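Local structure of short chain dehydrogenase/reductase (Acinetobacter baumannii, 4IUY) at residues Asn53-Arg59 / Gln78-Leu84; Val86-Val92 / Trp141-Glu146; Gly209-Thr213 / Phe237-Leu243. The protein probably catalyses NAD(P)(H)-dependent oxidation or reduction as a member of the short-chain dehydrogenase/reductase family. All coordinates share one frame; numbering follows the deposited sequence.

How the contacts relate
The three contacts follow one another along a single Rossmann-fold chain. Contact 1 pairs two parallel strands at one margin of the sheet, and contact 2 takes up where its second strand ends: the centres lie 14 Å apart, and L84 CB of contact 1 packs against A91 CB of contact 2 at 3.9 Å. Contact 3 is remote, its centre 23 Å from contact 1 and 27 Å from contact 2, with nearest atoms about 14 and 16 Å away; it lies across the chain's centre from contact 2. Contact 2 reaches a second subunit. By analogy with relatives, contact 1 ends beside the adenosine end of the cofactor cleft and contact 3 lies near its nicotinamide and substrate end.

Contact 1 of 3, residues Asn53-Arg59 / Gln78-Leu84; sequences NIVICAR and QVYTFAL
The shortest polar bond here, I54 N to Q78 O at 2.8 Å, is nearly straight, with 170° at the hydrogen, and opens the backbone ladder between parallel strands. Just before it, N53 OD1 adds a side-chain bond to Q78 N at 2.9 Å, in the carbonyl plane and on a lone pair. The ladder continues through Y80 N to I54 O, I56 N to Y80 O, F82 N to I56 O and L84 N to A58 O; A58 N to F82 O, at 3.4 Å, is its weak rung. The strand axes approach to 4.8 Å and diverge by only 10°.

On one face I56 and T81 lie side by side. With chi1 at 42°, CG1 of I56 sits between its backbone N and carbonyl carbon and meets T81 CG2 at 3.7 Å. On the other, with V55, C57, Y80 and F82, V55 CG1 meets the F82 ring in its plane, at the edge, 3.9 Å from CD2.

In relatives the C-terminal end of strand 53-58 lies beside the cofactor's adenosine. Both strands belong to a beta-alpha-beta unit of the Rossmann fold, whose helix 65-75 packs on I56, V79 and T81. Helix 89-101 lies against the opposite face, at C57, Y80 and F82, while strand 29-32 hydrogen-bonds to the far side of 53-58 and 79-83 forms the sheet margin within this chain.

Contact 2 of 3, residues Val86-Val92 / Trp141-Glu146; sequences VNDRSAV and WQCAQE
The first turn of helix 89-101 comes alongside helix 126-153 with R89 CA 6.3 Å from Q142 CA and V92 CA 6.8 Å from C143 CA. R89 is the knob, inserted among W141, Q142, Q145 and E146. Its CG is anti to the backbone N (chi1 178°), carrying the chain toward the second helix, and a bend at chi3 turns the guanidinium toward the Q145 amide and the E146 carboxylate. NH1 and NH2 grip one atom end-on, each 2.9 Å from Q145 OE1. NH1 also makes a salt bridge of 2.8 Å to E146 OE2, nearly in the guanidinium plane and on the anti lone pair of the carboxylate.

The cation is bordered in two ways: the Q142 methylene CG lies over one guanidinium face, 3.6 Å from R89 NH2, and W141 CZ3 meets an edge, the planes 89° apart. One turn on, V92 CG2 touches C143 SG at 4.1 Å. D88 OD1 caps the helix, accepting from A91 N and S90 OG.

On the second subunit, D126 OD1 meets R89 NH2 in a salt bridge and Q142 NE2 in a hydrogen bond, Y124 O and F121 O accept from Q145 NE2, and W129 stacks on W141. Helix 126-153 thus helps form the subunit interface, as in classical short-chain dehydrogenases, and the R89 charge is probably balanced by E146 of its own chain and D126 of the other.

Contact 3 of 3, residues Gly209-Thr213 / Phe237-Leu243; sequences GYMIT and FVEFDDL
M211 and V238 form a single backbone bridge, their CA atoms 4.5 Å apart, with V238 bonded to the flanking residues Y210 and I212. V238 N donates to Y210 O at 2.9 Å with an N-H...O angle of 159°, the donor tilted from the carbonyl plane. The return bond, I212 N to V238 O, is weak at 3.4 Å, and M211 CA adds a CA-H...O contact to the same oxygen. V238 is therefore held firmly through its N-H and only weakly through its carbonyl. The turn that follows is held by D242 N to E239 O, and D242 OD2 receives E239 N at 3.0 Å from above the carboxylate plane.

Apolar contacts gather round selenomethionine M211. Its CG fits against V238 CB at 3.7 Å, and a bend at chi3 (-73°) sets the end of the chain beside F240. The selenium lies 88° off the ring normal, at the ring edge, 3.9 Å from CE1 of F240; this is an edge-on Met-aromatic contact. L243 CD1 also touches SE, at 4.1 Å. Y210 CB touches F237 CD1 at 3.9 Å, and I212 CB packs against F237 CB.

The hydroxyls of Y210 and T213 find partners outside the two segments, N172 and N216.

In classical short-chain dehydrogenases the segment after the sixth strand carries a Pro-Gly turn near the nicotinamide and leads into the substrate-binding loop; this bridge joins the start of that loop to the segment before helix 244-251. Helix 217-221 packs on Y210, I212 and F237, and helix 223-231 on Y210 and F237. Helix 38-49, which follows the first strand, meets F240 and L243, while G209 bonds to V265 of strand 262-265, a strand that L243 also touches.

Contact 1 of 3, residues Asn53-Arg59 / Gln78-Leu84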
# COMPACT_ATOMS: atom_id res chain seq x y z
N ASN D 53 19.62 8.82 28.78
CA ASN D 53 21.03 8.53 28.57
C ASN D 53 21.34 8.12 27.13
O ASN D 53 20.52 7.51 26.46
CB ASN D 53 21.50 7.46 29.56
CG ASN D 53 21.25 7.88 31.00
OD1 ASN D 53 21.82 8.86 31.48
ND2 ASN D 53 20.40 7.13 31.69
N ILE D 54 22.54 8.41 26.67
CA ILE D 54 22.85 8.35 25.25
C ILE D 54 23.99 7.38 24.93
O ILE D 54 25.06 7.46 25.52
CB ILE D 54 23.24 9.78 24.74
CG1 ILE D 54 22.08 10.74 24.92
CG2 ILE D 54 23.65 9.75 23.29
CD1 ILE D 54 20.82 10.26 24.20
N VAL D 55 23.74 6.44 24.02
CA VAL D 55 24.83 5.65 23.43
C VAL D 55 24.94 5.94 21.94
O VAL D 55 24.02 5.66 21.16
CB VAL D 55 24.64 4.14 23.63
CG1 VAL D 55 25.86 3.39 23.05
CG2 VAL D 55 24.47 3.81 25.10
N ILE D 56 26.04 6.54 21.52
CA ILE D 56 26.17 6.92 20.13
C ILE D 56 27.32 6.20 19.47
O ILE D 56 28.38 5.98 20.08
CB ILE D 56 26.36 8.44 19.98
CG1 ILE D 56 27.33 8.97 21.03
CG2 ILE D 56 25.02 9.15 20.13
CD1 ILE D 56 27.63 10.42 20.87
N CYS D 57 27.11 5.76 18.24
CA CYS D 57 28.24 5.23 17.49
C CYS D 57 28.29 5.66 16.04
O CYS D 57 27.29 6.09 15.46
CB CYS D 57 28.38 3.71 17.66
SG CYS D 57 26.92 2.75 17.71
N ALA D 58 29.51 5.62 15.49
CA ALA D 58 29.79 5.97 14.10
C ALA D 58 31.14 5.35 13.74
O ALA D 58 31.82 4.82 14.63
CB ALA D 58 29.83 7.49 13.95
N ARG D 59 31.54 5.40 12.47
CA ARG D 59 32.81 4.80 12.05
C ARG D 59 33.99 5.53 12.67
O ARG D 59 34.91 4.90 13.19
CB ARG D 59 32.96 4.81 10.53
CG ARG D 59 33.99 3.79 10.00
CD ARG D 59 34.31 3.99 8.52
NE ARG D 59 33.29 4.74 7.81
CZ ARG D 59 32.17 4.22 7.31
NH1 ARG D 59 31.91 2.93 7.45
NH2 ARG D 59 31.29 5.01 6.69
N GLN D 78 24.21 10.44 31.01
CA GLN D 78 25.29 9.52 30.65
C GLN D 78 25.49 9.47 29.13
O GLN D 78 24.51 9.45 28.36
CB GLN D 78 24.99 8.12 31.17
CG GLN D 78 24.91 8.05 32.68
CD GLN D 78 26.19 8.58 33.30
OE1 GLN D 78 26.19 9.66 33.91
NE2 GLN D 78 27.29 7.83 33.13
N VAL D 79 26.75 9.51 28.68
CA VAL D 79 27.05 9.33 27.25
C VAL D 79 28.15 8.29 27.05
O VAL D 79 29.22 8.39 27.62
CB VAL D 79 27.50 10.64 26.57
CG1 VAL D 79 27.67 10.42 25.09
CG2 VAL D 79 26.51 11.74 26.79
N TYR D 80 27.89 7.30 26.22
CA TYR D 80 28.90 6.33 25.85
C TYR D 80 29.12 6.46 24.34
O TYR D 80 28.18 6.60 23.59
CB TYR D 80 28.44 4.92 26.19
CG TYR D 80 28.26 4.68 27.67
CD1 TYR D 80 29.29 4.13 28.44
CD2 TYR D 80 27.05 4.99 28.32
CE1 TYR D 80 29.13 3.90 29.81
CE2 TYR D 80 26.88 4.77 29.70
CZ TYR D 80 27.93 4.22 30.44
OH TYR D 80 27.79 3.98 31.81
N THR D 81 30.38 6.55 23.92
CA THR D 81 30.67 6.59 22.49
C THR D 81 31.40 5.31 22.06
O THR D 81 32.14 4.72 22.83
CB THR D 81 31.48 7.83 22.12
OG1 THR D 81 32.76 7.78 22.77
CG2 THR D 81 30.73 9.08 22.54
N PHE D 82 31.14 4.86 20.84
CA PHE D 82 31.80 3.70 20.27
C PHE D 82 32.12 3.90 18.80
O PHE D 82 31.26 4.23 17.99
CB PHE D 82 30.91 2.46 20.41
CG PHE D 82 30.71 2.00 21.82
CD1 PHE D 82 31.71 1.28 22.47
CD2 PHE D 82 29.52 2.28 22.49
CE1 PHE D 82 31.52 0.83 23.79
CE2 PHE D 82 29.33 1.83 23.80
CZ PHE D 82 30.34 1.11 24.46
N ALA D 83 33.38 3.67 18.45
CA ALA D 83 33.79 3.65 17.06
C ALA D 83 33.61 2.24 16.52
O ALA D 83 34.08 1.28 17.13
CB ALA D 83 35.24 4.06 16.94
N LEU D 84 32.89 2.11 15.40
CA LEU D 84 32.71 0.82 14.74
C LEU D 84 32.14 0.96 13.33
O LEU D 84 31.59 2.00 12.98
CB LEU D 84 31.83 -0.10 15.60
CG LEU D 84 30.47 0.39 16.12
CD1 LEU D 84 29.37 0.35 15.08
CD2 LEU D 84 30.06 -0.40 17.35

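Contact 2 of 3, residues Val86-Val92 / Trp141-Glu146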
# COMPACT_ATOMS: atom_id res chain seq x y z
N VAL D 86 29.07 -0.20 11.13
CA VAL D 86 27.74 -0.75 11.39
C VAL D 86 27.55 -2.13 10.74
O VAL D 86 26.66 -2.88 11.14
CB VAL D 86 26.59 0.21 10.96
CG1 VAL D 86 25.85 0.74 12.18
CG2 VAL D 86 27.11 1.36 10.12
N ASN D 87 28.39 -2.47 9.77
CA ASN D 87 28.37 -3.79 9.12
C ASN D 87 29.15 -4.89 9.82
O ASN D 87 29.10 -6.05 9.40
CB ASN D 87 28.84 -3.66 7.68
CG ASN D 87 27.76 -3.11 6.77
OD1 ASN D 87 26.83 -3.84 6.41
ND2 ASN D 87 27.86 -1.82 6.44
N ASP D 88 29.89 -4.50 10.86
CA ASP D 88 30.70 -5.40 11.68
C ASP D 88 29.87 -5.91 12.86
O ASP D 88 29.74 -5.25 13.90
CB ASP D 88 31.93 -4.61 12.17
CG ASP D 88 32.97 -5.47 12.85
OD1 ASP D 88 32.64 -6.58 13.32
OD2 ASP D 88 34.14 -5.03 12.91
N ARG D 89 29.33 -7.12 12.71
CA ARG D 89 28.48 -7.71 13.74
C ARG D 89 29.21 -7.92 15.08
O ARG D 89 28.63 -7.73 16.15
CB ARG D 89 27.87 -9.02 13.27
CG ARG D 89 27.03 -9.67 14.34
CD ARG D 89 26.62 -11.09 13.98
NE ARG D 89 25.74 -11.14 12.82
CZ ARG D 89 24.42 -10.99 12.87
NH1 ARG D 89 23.81 -10.72 14.01
NH2 ARG D 89 23.71 -11.08 11.75
N SER D 90 30.45 -8.39 15.01
CA SER D 90 31.21 -8.65 16.23
C SER D 90 31.53 -7.36 16.99
O SER D 90 31.55 -7.34 18.22
CB SER D 90 32.48 -9.46 15.94
OG SER D 90 33.36 -8.74 15.11
N ALA D 91 31.75 -6.27 16.25
CA ALA D 91 31.98 -4.97 16.88
C ALA D 91 30.73 -4.50 17.63
O ALA D 91 30.80 -3.98 18.74
CB ALA D 91 32.41 -3.95 15.85
N VAL D 92 29.57 -4.70 17.03
CA VAL D 92 28.32 -4.36 17.69
C VAL D 92 28.11 -5.22 18.94
O VAL D 92 27.75 -4.72 20.01
CB VAL D 92 27.14 -4.54 16.72
CG1 VAL D 92 25.81 -4.30 17.43
CG2 VAL D 92 27.30 -3.59 15.53
N TRP D 141 19.44 -4.69 10.43
CA TRP D 141 19.01 -6.04 10.77
C TRP D 141 19.98 -6.70 11.77
O TRP D 141 19.56 -7.24 12.79
CB TRP D 141 18.82 -6.89 9.51
CG TRP D 141 18.71 -8.38 9.78
CD1 TRP D 141 17.63 -9.06 10.26
CD2 TRP D 141 19.74 -9.36 9.56
NE1 TRP D 141 17.92 -10.40 10.36
CE2 TRP D 141 19.20 -10.61 9.93
CE3 TRP D 141 21.05 -9.30 9.08
CZ2 TRP D 141 19.95 -11.81 9.85
CZ3 TRP D 141 21.79 -10.48 9.00
CH2 TRP D 141 21.23 -11.72 9.38
N GLN D 142 21.28 -6.66 11.47
CA GLN D 142 22.31 -7.17 12.39
C GLN D 142 22.21 -6.52 13.77
O GLN D 142 22.19 -7.22 14.80
CB GLN D 142 23.71 -6.92 11.82
CG GLN D 142 24.05 -7.68 10.54
CD GLN D 142 25.34 -7.17 9.87
OE1 GLN D 142 25.45 -5.98 9.54
NE2 GLN D 142 26.29 -8.07 9.63
N CYS D 143 22.14 -5.19 13.78
CA CYS D 143 22.07 -4.46 15.05
C CYS D 143 20.83 -4.84 15.83
O CYS D 143 20.89 -5.01 17.05
CB CYS D 143 22.08 -2.94 14.83
SG CYS D 143 23.63 -2.36 14.20
N ALA D 144 19.71 -4.94 15.13
CA ALA D 144 18.46 -5.33 15.77
C ALA D 144 18.62 -6.70 16.41
O ALA D 144 18.29 -6.90 17.58
CB ALA D 144 17.28 -5.34 14.75
N GLN D 145 19.15 -7.65 15.64
CA GLN D 145 19.36 -8.98 16.18
C GLN D 145 20.19 -8.91 17.46
O GLN D 145 19.81 -9.48 18.49
CB GLN D 145 20.06 -9.90 15.18
CG GLN D 145 19.17 -10.55 14.14
CD GLN D 145 19.93 -11.58 13.35
OE1 GLN D 145 21.13 -11.42 13.11
NE2 GLN D 145 19.27 -12.66 12.98
N GLU D 146 21.32 -8.20 17.41
CA GLU D 146 22.21 -8.16 18.56
C GLU D 146 21.58 -7.44 19.74
O GLU D 146 21.64 -7.92 20.85
CB GLU D 146 23.58 -7.57 18.21
CG GLU D 146 24.36 -8.35 17.16
CD GLU D 146 24.66 -9.80 17.59
OE1 GLU D 146 24.85 -10.06 18.80
OE2 GLU D 146 24.70 -10.67 16.70

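Contact 3 of 3, residues Gly209-Thr213 / Phe237-Leu243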
# COMPACT_ATOMS: atom_id res chain seq x y z
N GLY D 209 10.86 12.77 4.71
CA GLY D 209 10.99 13.26 3.34
C GLY D 209 12.38 13.85 3.12
O GLY D 209 13.30 13.49 3.83
N TYR D 210 12.54 14.75 2.16
CA TYR D 210 13.83 15.37 1.92
C TYR D 210 14.17 16.40 2.99
O TYR D 210 13.45 17.38 3.19
CB TYR D 210 13.89 16.01 0.54
CG TYR D 210 13.91 15.01 -0.59
CD1 TYR D 210 15.12 14.49 -1.06
CD2 TYR D 210 12.74 14.57 -1.18
CE1 TYR D 210 15.13 13.56 -2.10
CE2 TYR D 210 12.75 13.64 -2.21
CZ TYR D 210 13.93 13.15 -2.67
OH TYR D 210 13.91 12.23 -3.69
N MSE D 211 15.27 16.15 3.67
CA MSE D 211 15.68 17.03 4.75
C MSE D 211 16.70 18.01 4.28
O MSE D 211 17.65 17.65 3.58
CB MSE D 211 16.21 16.23 5.92
CG MSE D 211 15.10 15.41 6.51
SE MSE D 211 15.75 14.23 7.85
CE MSE D 211 16.69 12.92 6.76
N ILE D 212 16.49 19.26 4.66
CA ILE D 212 17.44 20.29 4.31
C ILE D 212 18.77 20.05 5.05
O ILE D 212 18.92 20.36 6.25
CB ILE D 212 16.83 21.69 4.46
CG1 ILE D 212 17.91 22.75 4.23
CG2 ILE D 212 16.14 21.85 5.82
CD1 ILE D 212 18.56 22.63 2.87
N THR D 213 19.71 19.44 4.33
CA THR D 213 21.02 19.08 4.86
C THR D 213 22.12 19.59 3.92
O THR D 213 21.82 20.20 2.88
CB THR D 213 21.20 17.56 5.01
OG1 THR D 213 21.32 16.95 3.71
CG2 THR D 213 20.03 16.94 5.76
N PHE D 237 10.85 21.79 2.85
CA PHE D 237 11.58 20.56 3.07
C PHE D 237 11.43 20.22 4.55
O PHE D 237 10.99 21.04 5.35
CB PHE D 237 13.05 20.70 2.65
CG PHE D 237 13.25 20.83 1.17
CD1 PHE D 237 12.85 19.81 0.31
CD2 PHE D 237 13.83 21.96 0.62
CE1 PHE D 237 13.02 19.92 -1.06
CE2 PHE D 237 14.00 22.08 -0.75
CZ PHE D 237 13.59 21.06 -1.59
N VAL D 238 11.79 19.00 4.89
CA VAL D 238 11.65 18.48 6.25
C VAL D 238 12.70 19.07 7.17
O VAL D 238 13.86 19.17 6.79
CB VAL D 238 11.77 16.96 6.22
CG1 VAL D 238 11.68 16.38 7.62
CG2 VAL D 238 10.70 16.38 5.23
N GLU D 239 12.26 19.56 8.33
CA GLU D 239 13.18 20.02 9.37
C GLU D 239 13.37 18.90 10.37
O GLU D 239 12.42 18.16 10.64
CB GLU D 239 12.58 21.22 10.11
CG GLU D 239 12.33 22.44 9.22
CD GLU D 239 13.60 23.20 8.90
OE1 GLU D 239 14.67 22.87 9.46
OE2 GLU D 239 13.53 24.14 8.08
N PHE D 240 14.56 18.84 10.99
CA PHE D 240 14.85 17.81 12.01
C PHE D 240 13.79 17.79 13.12
O PHE D 240 13.38 16.74 13.58
CB PHE D 240 16.23 18.06 12.62
CG PHE D 240 17.38 17.69 11.71
CD1 PHE D 240 17.20 16.80 10.66
CD2 PHE D 240 18.64 18.26 11.91
CE1 PHE D 240 18.25 16.46 9.84
CE2 PHE D 240 19.70 17.93 11.09
CZ PHE D 240 19.51 17.03 10.06
N ASP D 241 13.37 18.98 13.54
CA ASP D 241 12.34 19.15 14.55
C ASP D 241 11.02 18.48 14.21
O ASP D 241 10.27 18.09 15.12
CB ASP D 241 12.07 20.63 14.83
CG ASP D 241 13.09 21.24 15.76
OD1 ASP D 241 13.72 20.48 16.53
OD2 ASP D 241 13.23 22.48 15.74
N ASP D 242 10.74 18.32 12.91
CA ASP D 242 9.50 17.66 12.51
C ASP D 242 9.44 16.22 13.01
O ASP D 242 8.34 15.66 13.12
CB ASP D 242 9.31 17.69 10.98
CG ASP D 242 9.10 19.11 10.44
OD1 ASP D 242 8.66 19.99 11.22
OD2 ASP D 242 9.38 19.34 9.23
N LEU D 243 10.61 15.65 13.32
CA LEU D 243 10.76 14.24 13.72
C LEU D 243 10.64 13.97 15.22
O LEU D 243 10.48 12.83 15.66
CB LEU D 243 12.13 13.70 13.25
CG LEU D 243 12.38 13.97 11.77
CD1 LEU D 243 13.75 13.45 11.33
CD2 LEU D 243 11.25 13.36 10.95